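Local atomic coordinates of GNAT family acetyltransferase (Mycobacterium smegmatis, PDB entry 6C30), a protein that probably transfers an acetyl group from acetyl-coenzyme A to an amine, as a RimJ-type N-acetyltransferase of the GNAT family. Residues A[40-51]-A[118-126]; A[83-91]-A[101-109]. All coordinates share one frame; numbering follows the deposited sequence. Where two conformers were deposited one is given.

Contact 1 of 2, residues A[40-51]-A[118-126]; sequences WSRIRLADQHHL and GYWVASSRT
I43 and D47 of helix 40-46 and its end draw closest to A122 and S123, where the chain leaves strand 118-121. Helix and strand axes run almost perpendicular, at 84°, and stay 11.0 Å apart, a gap that side chains bridge. W120 is the main one. With CG held between its own backbone N and carbonyl carbon (chi1 70°), its indole stands off the strand into the helix surface, NE1 hydrogen-bonded to Q101. R44, bent at chi2 and chi3, lies over one face of this indole. R44 CD sits 3.8 Å from the centroid of the W120 six-membered ring in a CH-pi contact. R44 CZ, 4.5 Å from that of the W120 five-membered ring, is a cation-pi partner; the guanidinium, tilted 64° from the indole plane, also forms a salt bridge with E55. At the indole edge, I43 CG2 comes within 3.5 Å of W120 CZ3, while L51 CD2 packs against W120 CB. Beyond the strand, S123 N donates a hydrogen bond to D47 OD2 on its syn side, somewhat out of the carboxylate plane (2.8 Å), and S123 OG donates to D47 OD1 (2.7 Å) from above that plane. H50 lays a ring face against S123 CB. A water donates to both D47 OD2 and V121 O. Three donors thus grip the buried carboxylate, probably stabilising its negative charge, and fix the early helices across the end of a central GNAT strand, whose exit leads to helix 130-143.

Contact 2 of 2, residues A[83-91]-A[101-109]; sequences RHGRMLPFV and QLTIGNVTH
L88 and I104 face each other as a hydrogen-bonded pair in the antiparallel hairpin of strands 88-94 and 97-105, and their CB atoms meet at 4.0 Å. L88 turns CG away from its carbonyl carbon, beside the backbone N (chi1 -68°), and its CD1 reaches V107 CG2, the two side chains crossing at about a right angle. V107 in turn sets CG2 against the carbonyl group of R86, whose oxygen accepts a nearly straight bond from V107 N (3.0 Å, 173°). On the same face as L88, F90 brings its ring edge in plane to L102 O, with CB only 3.2 Å from that oxygen; F90 CD2 and L102 CD1 then touch loosely at 4.3 Å. This apolar face packs on helix 130-143, where L102 meets A134 and L135. M87 bends at chi3 (79°), which carries CE to T103 CG2 at 3.6 Å. T103 lies on the other face with P89, whose ring rests on L78 and A82 of helix 71-83. On this side a water donates to the backbone F90 O, accepts from Q101 NE2 and is bonded to T103 OG1, while Q101 OE1 takes the indole N-H of W120. Further out, two waters join G85 O to H109 NE2 and to V107 O. The chemistry is therefore split: reciprocal backbone bonds at L88-I104 and F90-L102 set the register, carbon packing fills the face toward helix 130-143, and on the other face one water bridges polar atoms of both strands.

In the fold
After strands 17-22 and 25-31, the chain passes through helix 37-46 and helix 48-51, then helix 71-83, before entering the hairpin of strands 88-94 and 97-105. Contact 2 closes this short hairpin loop. Strand 114-121 comes next, and contact 1 brings its end back to the early helices, so the loop of contact 2 is nested within the larger one. The two meet directly: strands 97-105 and 114-121 are antiparallel neighbours in one sheet, with a probable hydrogen bond from G118 N to T103 O. The centres of the two contacts are about 20 Å apart, on opposite sides of the chain's centre; contact 1 ties the early helices to the GNAT sheet, contact 2 pairs two of its strands.

Contact 1 of 2, residues A[40-51]-A[118-126]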
loop_
_atom_site.group_PDB
_atom_site.type_symbol
_atom_site.label_atom_id
_atom_site.label_comp_id
_atom_site.label_asym_id
_atom_site.label_seq_id
_atom_site.Cartn_x
_atom_site.Cartn_y
_atom_site.Cartn_z
ATOM N N TRP A 40 -2.831 -15.419 -3.434
ATOM C CA TRP A 40 -3.276 -16.290 -2.355
ATOM C C TRP A 40 -3.243 -17.750 -2.797
ATOM O O TRP A 40 -2.699 -18.610 -2.117
ATOM C CB TRP A 40 -4.686 -15.892 -1.924
ATOM C CG TRP A 40 -5.380 -16.832 -0.998
ATOM C CD1 TRP A 40 -5.305 -16.860 0.368
ATOM C CD2 TRP A 40 -6.320 -17.849 -1.370
ATOM N NE1 TRP A 40 -6.124 -17.848 0.868
ATOM C CE2 TRP A 40 -6.767 -18.461 -0.177
ATOM C CE3 TRP A 40 -6.835 -18.295 -2.594
ATOM C CZ2 TRP A 40 -7.693 -19.499 -0.179
ATOM C CZ3 TRP A 40 -7.766 -19.322 -2.591
ATOM C CH2 TRP A 40 -8.178 -19.912 -1.389
ATOM N N SER A 41 -3.800 -18.039 -3.963
ATOM C CA SER A 41 -3.842 -19.404 -4.455
ATOM C C SER A 41 -2.436 -19.928 -4.721
ATOM O O SER A 41 -2.083 -21.019 -4.285
ATOM C CB SER A 41 -4.696 -19.489 -5.728
ATOM O OG SER A 41 -4.612 -20.777 -6.315
ATOM N N ARG A 42 -1.626 -19.153 -5.428
ATOM C CA ARG A 42 -0.283 -19.595 -5.772
ATOM C C ARG A 42 0.506 -19.951 -4.514
ATOM O O ARG A 42 1.111 -21.036 -4.423
ATOM C CB ARG A 42 0.439 -18.506 -6.570
ATOM C CG ARG A 42 1.819 -18.895 -7.071
ATOM C CD ARG A 42 2.544 -17.671 -7.632
ATOM N NE ARG A 42 2.856 -16.716 -6.572
ATOM C CZ ARG A 42 2.386 -15.472 -6.508
ATOM N NH1 ARG A 42 1.584 -15.007 -7.456
ATOM N NH2 ARG A 42 2.725 -14.690 -5.493
ATOM N N ILE A 43 0.492 -19.054 -3.540
ATOM C CA ILE A 43 1.295 -19.268 -2.340
ATOM C C ILE A 43 0.722 -20.387 -1.466
ATOM O O ILE A 43 1.476 -21.247 -1.000
ATOM C CB ILE A 43 1.426 -17.978 -1.524
ATOM C CG1 ILE A 43 2.095 -16.893 -2.377
ATOM C CG2 ILE A 43 2.242 -18.236 -0.264
ATOM C CD1 ILE A 43 2.002 -15.509 -1.781
ATOM N N ARG A 44 -0.590 -20.416 -1.251
ATOM C CA ARG A 44 -1.175 -21.436 -0.374
ATOM C C ARG A 44 -1.000 -22.826 -0.978
ATOM O O ARG A 44 -0.816 -23.807 -0.254
ATOM C CB ARG A 44 -2.663 -21.175 -0.124
ATOM C CG ARG A 44 -2.992 -19.876 0.609
ATOM C CD ARG A 44 -2.781 -19.994 2.085
ATOM N NE ARG A 44 -3.729 -20.914 2.712
ATOM C CZ ARG A 44 -3.874 -21.007 4.022
ATOM N NH1 ARG A 44 -3.164 -20.227 4.830
ATOM N NH2 ARG A 44 -4.751 -21.867 4.517
ATOM N N LEU A 45 -1.057 -22.929 -2.304
ATOM C CA LEU A 45 -0.829 -24.228 -2.948
ATOM C C LEU A 45 0.640 -24.626 -2.818
ATOM O O LEU A 45 0.933 -25.773 -2.469
ATOM C CB LEU A 45 -1.250 -24.199 -4.419
ATOM C CG LEU A 45 -2.756 -24.145 -4.698
ATOM C CD1 LEU A 45 -2.974 -23.891 -6.184
ATOM C CD2 LEU A 45 -3.483 -25.419 -4.257
ATOM N N ALA A 46 1.555 -23.692 -3.043
ATOM C CA ALA A 46 2.977 -24.014 -2.981
ATOM C C ALA A 46 3.383 -24.379 -1.562
ATOM O O ALA A 46 4.250 -25.235 -1.356
ATOM C CB ALA A 46 3.806 -22.859 -3.478
ATOM N N ASP A 47 2.736 -23.747 -0.589
ATOM C CA ASP A 47 3.089 -23.930 0.818
ATOM C C ASP A 47 2.221 -24.955 1.539
ATOM O O ASP A 47 2.223 -24.994 2.778
ATOM C CB ASP A 47 3.001 -22.605 1.572
ATOM C CG ASP A 47 4.200 -21.718 1.355
ATOM O OD1 ASP A 47 5.162 -22.138 0.672
ATOM O OD2 ASP A 47 4.192 -20.607 1.907
ATOM N N GLN A 48 1.481 -25.769 0.794
ATOM C CA GLN A 48 0.596 -26.764 1.398
ATOM C C GLN A 48 1.234 -27.500 2.573
ATOM O O GLN A 48 0.651 -27.591 3.644
ATOM C CB GLN A 48 0.150 -27.801 0.369
ATOM C CG GLN A 48 -0.703 -28.912 0.999
ATOM C CD GLN A 48 -1.243 -29.902 -0.003
ATOM O OE1 GLN A 48 -1.021 -29.774 -1.204
ATOM N NE2 GLN A 48 -1.961 -30.906 0.495
ATOM N N HIS A 49 2.446 -28.003 2.378
ATOM C CA HIS A 49 3.023 -28.868 3.405
ATOM C C HIS A 49 3.635 -28.109 4.563
ATOM O O HIS A 49 3.870 -28.688 5.620
ATOM C CB HIS A 49 4.021 -29.811 2.749
ATOM C CG HIS A 49 3.420 -30.569 1.610
ATOM N ND1 HIS A 49 2.300 -31.356 1.760
ATOM C CD2 HIS A 49 3.751 -30.626 0.299
ATOM C CE1 HIS A 49 1.983 -31.889 0.594
ATOM N NE2 HIS A 49 2.844 -31.460 -0.310
ATOM N N HIS A 50 3.805 -26.802 4.415
ATOM C CA HIS A 50 4.174 -25.960 5.539
ATOM C C HIS A 50 2.970 -25.529 6.359
ATOM O O HIS A 50 3.099 -25.247 7.553
ATOM C CB HIS A 50 4.905 -24.711 5.056
ATOM C CG HIS A 50 6.144 -25.007 4.281
ATOM N ND1 HIS A 50 7.251 -25.596 4.854
ATOM C CD2 HIS A 50 6.463 -24.780 2.986
ATOM C CE1 HIS A 50 8.200 -25.720 3.943
ATOM N NE2 HIS A 50 7.748 -25.232 2.800
ATOM N N LEU A 51 1.808 -25.455 5.715
ATOM C CA LEU A 51 0.611 -24.903 6.346
ATOM C C LEU A 51 -0.339 -25.967 6.868
ATOM O O LEU A 51 -0.897 -25.826 7.962
ATOM C CB LEU A 51 -0.130 -24.003 5.353
ATOM C CG LEU A 51 0.606 -22.727 4.954
ATOM C CD1 LEU A 51 -0.011 -22.125 3.696
ATOM C CD2 LEU A 51 0.598 -21.721 6.104
ATOM N N GLY A 118 -4.761 -14.307 14.192
ATOM C CA GLY A 118 -4.063 -15.389 13.534
ATOM C C GLY A 118 -3.301 -14.832 12.353
ATOM O O GLY A 118 -3.571 -13.717 11.901
ATOM N N TYR A 119 -2.328 -15.589 11.864
ATOM C CA TYR A 119 -1.474 -15.096 10.790
ATOM C C TYR A 119 -0.851 -16.261 10.044
ATOM O O TYR A 119 -0.739 -17.379 10.566
ATOM C CB TYR A 119 -0.360 -14.186 11.355
ATOM C CG TYR A 119 0.676 -14.989 12.115
ATOM C CD1 TYR A 119 1.847 -15.425 11.499
ATOM C CD2 TYR A 119 0.455 -15.361 13.434
ATOM C CE1 TYR A 119 2.772 -16.200 12.185
ATOM C CE2 TYR A 119 1.367 -16.135 14.127
ATOM C CZ TYR A 119 2.518 -16.550 13.493
ATOM O OH TYR A 119 3.413 -17.321 14.192
ATOM N N TRP A 120 -0.412 -15.983 8.826
ATOM C CA TRP A 120 0.514 -16.866 8.132
ATOM C C TRP A 120 1.321 -16.024 7.157
ATOM O O TRP A 120 0.858 -14.982 6.677
ATOM C CB TRP A 120 -0.218 -18.013 7.423
ATOM C CG TRP A 120 -1.020 -17.587 6.234
ATOM C CD1 TRP A 120 -2.327 -17.175 6.222
ATOM C CD2 TRP A 120 -0.565 -17.523 4.878
ATOM N NE1 TRP A 120 -2.703 -16.862 4.938
ATOM C CE2 TRP A 120 -1.646 -17.067 4.094
ATOM C CE3 TRP A 120 0.644 -17.822 4.247
ATOM C CZ2 TRP A 120 -1.549 -16.887 2.714
ATOM C CZ3 TRP A 120 0.740 -17.648 2.881
ATOM C CH2 TRP A 120 -0.353 -17.183 2.128
ATOM N N VAL A 121 2.547 -16.468 6.903
ATOM C CA VAL A 121 3.469 -15.797 5.992
ATOM C C VAL A 121 4.047 -16.828 5.028
ATOM O O VAL A 121 4.351 -17.950 5.430
ATOM C CB VAL A 121 4.614 -15.088 6.774
ATOM C CG1 VAL A 121 5.668 -14.526 5.821
ATOM C CG2 VAL A 121 4.063 -13.987 7.648
ATOM N N ALA A 122 4.194 -16.435 3.767
ATOM C CA ALA A 122 4.818 -17.270 2.743
ATOM C C ALA A 122 6.129 -17.878 3.239
ATOM O O ALA A 122 6.965 -17.182 3.827
ATOM C CB ALA A 122 5.058 -16.456 1.483
ATOM N N SER A 123 6.302 -19.175 2.990
ATOM C CA SER A 123 7.429 -19.924 3.557
ATOM C C SER A 123 8.793 -19.370 3.151
ATOM O O SER A 123 9.741 -19.422 3.934
ATOM C CB SER A 123 7.336 -21.398 3.153
ATOM O OG SER A 123 7.546 -21.546 1.766
ATOM N N SER A 124 8.894 -18.830 1.942
ATOM C CA SER A 124 10.171 -18.291 1.469
ATOM C C SER A 124 10.526 -16.985 2.169
ATOM O O SER A 124 11.633 -16.463 2.003
ATOM C CB SER A 124 10.132 -18.071 -0.041
ATOM O OG SER A 124 9.178 -17.089 -0.386
ATOM N N ARG A 125 9.589 -16.468 2.959
ATOM C CA ARG A 125 9.723 -15.159 3.590
ATOM C C ARG A 125 9.784 -15.239 5.116
ATOM O O ARG A 125 9.889 -14.211 5.783
ATOM C CB ARG A 125 8.544 -14.265 3.189
ATOM C CG ARG A 125 8.351 -14.066 1.697
ATOM C CD ARG A 125 9.250 -12.971 1.206
ATOM N NE ARG A 125 9.036 -12.624 -0.195
ATOM C CZ ARG A 125 9.866 -11.836 -0.866
ATOM N NH1 ARG A 125 10.931 -11.345 -0.248
ATOM N NH2 ARG A 125 9.642 -11.539 -2.139
ATOM N N THR A 126 9.691 -16.446 5.673
ATOM C CA THR A 126 9.581 -16.593 7.125
ATOM C C THR A 126 10.928 -16.397 7.815
ATOM O O THR A 126 11.976 -16.435 7.173
ATOM C CB THR A 126 8.995 -17.967 7.524
ATOM O OG1 THR A 126 9.726 -19.011 6.870
ATOM C CG2 THR A 126 7.512 -18.063 7.142
HETATM O O HOH W 1 3.509 -20.394 4.610
#

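Contact 2 of 2, residues A[83-91]-A[101-109]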
loop_
_atom_site.group_PDB
_atom_site.type_symbol
_atom_site.label_atom_id
_atom_site.label_comp_id
_atom_site.label_asym_id
_atom_site.label_seq_id
_atom_site.Cartn_x
_atom_site.Cartn_y
_atom_site.Cartn_z
ATOM N N ARG A 83 -17.994 -6.649 7.917
ATOM C CA ARG A 83 -19.088 -5.686 7.823
ATOM C C ARG A 83 -19.977 -5.744 9.069
ATOM O O ARG A 83 -20.600 -4.751 9.454
ATOM C CB ARG A 83 -19.899 -5.969 6.556
ATOM C CG ARG A 83 -20.763 -4.829 6.065
ATOM C CD ARG A 83 -21.121 -5.014 4.586
ATOM N NE ARG A 83 -21.501 -6.385 4.237
ATOM C CZ ARG A 83 -20.814 -7.182 3.416
ATOM N NH1 ARG A 83 -19.688 -6.768 2.845
ATOM N NH2 ARG A 83 -21.256 -8.407 3.164
ATOM N N HIS A 84 -20.020 -6.911 9.701
ATOM C CA HIS A 84 -20.793 -7.097 10.926
ATOM C C HIS A 84 -19.941 -6.881 12.173
ATOM O O HIS A 84 -20.402 -7.094 13.295
ATOM C CB HIS A 84 -21.421 -8.490 10.947
ATOM C CG HIS A 84 -22.447 -8.702 9.874
ATOM N ND1 HIS A 84 -23.652 -8.032 9.855
ATOM C CD2 HIS A 84 -22.446 -9.504 8.784
ATOM C CE1 HIS A 84 -24.349 -8.413 8.799
ATOM N NE2 HIS A 84 -23.638 -9.304 8.131
ATOM N N GLY A 85 -18.691 -6.475 11.973
ATOM C CA GLY A 85 -17.811 -6.147 13.079
ATOM C C GLY A 85 -17.267 -7.336 13.841
ATOM O O GLY A 85 -16.780 -7.178 14.963
ATOM N N ARG A 86 -17.320 -8.520 13.237
ATOM C CA ARG A 86 -16.869 -9.732 13.902
ATOM C C ARG A 86 -15.453 -10.167 13.529
ATOM O O ARG A 86 -14.859 -10.986 14.229
ATOM C CB ARG A 86 -17.837 -10.875 13.612
ATOM C CG ARG A 86 -19.208 -10.621 14.215
ATOM C CD ARG A 86 -20.070 -11.879 14.214
ATOM N NE ARG A 86 -20.561 -12.226 12.884
ATOM C CZ ARG A 86 -21.780 -11.935 12.437
ATOM N NH1 ARG A 86 -22.637 -11.289 13.214
ATOM N NH2 ARG A 86 -22.140 -12.294 11.215
ATOM N N MET A 87 -14.938 -9.636 12.420
ATOM C CA MET A 87 -13.593 -9.959 11.950
ATOM C C MET A 87 -12.947 -8.738 11.336
ATOM O O MET A 87 -13.637 -7.815 10.900
ATOM C CB MET A 87 -13.623 -11.079 10.910
ATOM C CG MET A 87 -14.187 -12.405 11.397
ATOM S SD MET A 87 -14.077 -13.729 10.162
ATOM C CE MET A 87 -12.359 -14.182 10.328
ATOM N N LEU A 88 -11.614 -8.738 11.300
ATOM C CA LEU A 88 -10.858 -7.789 10.474
ATOM C C LEU A 88 -9.834 -8.602 9.687
ATOM O O LEU A 88 -8.779 -8.984 10.207
ATOM C CB LEU A 88 -10.159 -6.698 11.299
ATOM C CG LEU A 88 -11.055 -5.677 12.018
ATOM C CD1 LEU A 88 -11.571 -6.184 13.362
ATOM C CD2 LEU A 88 -10.299 -4.365 12.203
ATOM N N PRO A 89 -10.153 -8.891 8.425
ATOM C CA PRO A 89 -9.293 -9.744 7.598
ATOM C C PRO A 89 -8.286 -8.941 6.770
ATOM O O PRO A 89 -8.638 -8.364 5.740
ATOM C CB PRO A 89 -10.295 -10.479 6.704
ATOM C CG PRO A 89 -11.429 -9.482 6.538
ATOM C CD PRO A 89 -11.507 -8.733 7.856
ATOM N N PHE A 90 -7.040 -8.902 7.227
ATOM C CA PHE A 90 -5.988 -8.188 6.517
ATOM C C PHE A 90 -5.072 -9.098 5.717
ATOM O O PHE A 90 -4.904 -10.292 6.009
ATOM C CB PHE A 90 -5.104 -7.397 7.491
ATOM C CG PHE A 90 -5.810 -6.305 8.240
ATOM C CD1 PHE A 90 -6.029 -5.071 7.638
ATOM C CD2 PHE A 90 -6.193 -6.484 9.568
ATOM C CE1 PHE A 90 -6.650 -4.044 8.341
ATOM C CE2 PHE A 90 -6.823 -5.461 10.276
ATOM C CZ PHE A 90 -7.053 -4.242 9.657
ATOM N N VAL A 91 -4.449 -8.485 4.719
ATOM C CA VAL A 91 -3.329 -9.054 3.981
ATOM C C VAL A 91 -2.056 -8.409 4.505
ATOM O O VAL A 91 -2.029 -7.198 4.782
ATOM C CB VAL A 91 -3.478 -8.810 2.468
ATOM C CG1 VAL A 91 -2.171 -9.073 1.717
ATOM C CG2 VAL A 91 -4.621 -9.667 1.920
ATOM N N GLN A 101 -1.385 -13.369 5.481
ATOM C CA GLN A 101 -2.581 -12.770 6.062
ATOM C C GLN A 101 -2.423 -12.561 7.547
ATOM O O GLN A 101 -1.683 -13.291 8.214
ATOM C CB GLN A 101 -3.812 -13.643 5.807
ATOM C CG GLN A 101 -4.336 -13.573 4.381
ATOM C CD GLN A 101 -5.394 -14.621 4.120
ATOM O OE1 GLN A 101 -5.096 -15.725 3.657
ATOM N NE2 GLN A 101 -6.646 -14.299 4.468
ATOM N N LEU A 102 -3.139 -11.556 8.042
ATOM C CA LEU A 102 -3.246 -11.231 9.454
ATOM C C LEU A 102 -4.741 -11.054 9.708
ATOM O O LEU A 102 -5.349 -10.113 9.197
ATOM C CB LEU A 102 -2.451 -9.957 9.781
ATOM C CG LEU A 102 -2.248 -9.474 11.223
ATOM C CD1 LEU A 102 -3.557 -8.983 11.850
ATOM C CD2 LEU A 102 -1.585 -10.551 12.070
ATOM N N THR A 103 -5.328 -11.970 10.466
ATOM C CA THR A 103 -6.770 -11.976 10.658
ATOM C C THR A 103 -7.138 -11.788 12.125
ATOM O O THR A 103 -6.641 -12.511 12.994
ATOM C CB THR A 103 -7.379 -13.292 10.151
ATOM O OG1 THR A 103 -6.972 -13.508 8.796
ATOM C CG2 THR A 103 -8.906 -13.254 10.213
ATOM N N ILE A 104 -7.999 -10.809 12.392
ATOM C CA ILE A 104 -8.616 -10.647 13.707
ATOM C C ILE A 104 -10.007 -11.272 13.655
ATOM O O ILE A 104 -10.767 -10.986 12.731
ATOM C CB ILE A 104 -8.747 -9.168 14.104
ATOM C CG1 ILE A 104 -7.463 -8.390 13.819
ATOM C CG2 ILE A 104 -9.171 -9.035 15.551
ATOM C CD1 ILE A 104 -6.309 -8.883 14.573
ATOM N N GLY A 105 -10.333 -12.135 14.613
ATOM C CA GLY A 105 -11.629 -12.795 14.599
ATOM C C GLY A 105 -12.310 -12.904 15.944
ATOM O O GLY A 105 -11.716 -12.595 16.988
ATOM N N ASN A 106 -13.573 -13.339 15.912
ATOM C CA ASN A 106 -14.386 -13.467 17.128
ATOM C C ASN A 106 -14.374 -12.164 17.934
ATOM O O ASN A 106 -14.255 -12.170 19.164
ATOM C CB ASN A 106 -13.897 -14.651 17.983
ATOM C CG ASN A 106 -14.830 -14.968 19.136
ATOM O OD1 ASN A 106 -16.045 -14.839 19.011
ATOM N ND2 ASN A 106 -14.261 -15.357 20.270
ATOM N N VAL A 107 -14.494 -11.046 17.230
ATOM C CA VAL A 107 -14.446 -9.736 17.867
ATOM C C VAL A 107 -15.691 -9.498 18.709
ATOM O O VAL A 107 -16.816 -9.680 18.241
ATOM C CB VAL A 107 -14.313 -8.604 16.827
ATOM C CG1 VAL A 107 -14.331 -7.241 17.496
ATOM C CG2 VAL A 107 -13.028 -8.772 16.019
ATOM N N THR A 108 -15.480 -9.107 19.963
ATOM C CA THR A 108 -16.580 -8.717 20.838
ATOM C C THR A 108 -16.294 -7.344 21.421
ATOM O O THR A 108 -15.144 -6.896 21.458
ATOM C CB THR A 108 -16.785 -9.726 21.979
ATOM O OG1 THR A 108 -15.560 -9.859 22.716
ATOM C CG2 THR A 108 -17.204 -11.073 21.428
ATOM N N HIS A 109 -17.338 -6.662 21.870
ATOM C CA HIS A 109 -17.137 -5.404 22.559
ATOM C C HIS A 109 -17.754 -5.528 23.951
ATOM O O HIS A 109 -17.404 -6.457 24.677
ATOM C CB HIS A 109 -17.691 -4.246 21.728
ATOM C CG HIS A 109 -16.937 -4.043 20.448
ATOM N ND1 HIS A 109 -15.760 -3.331 20.386
ATOM C CD2 HIS A 109 -17.167 -4.505 19.196
ATOM C CE1 HIS A 109 -15.304 -3.345 19.143
ATOM N NE2 HIS A 109 -16.138 -4.054 18.403
HETATM O O HOH W 2 -16.028 -4.668 15.738
HETATM O O HOH W 3 -18.643 -7.450 17.516
HETATM O O HOH W 4 -7.112 -12.082 6.358
#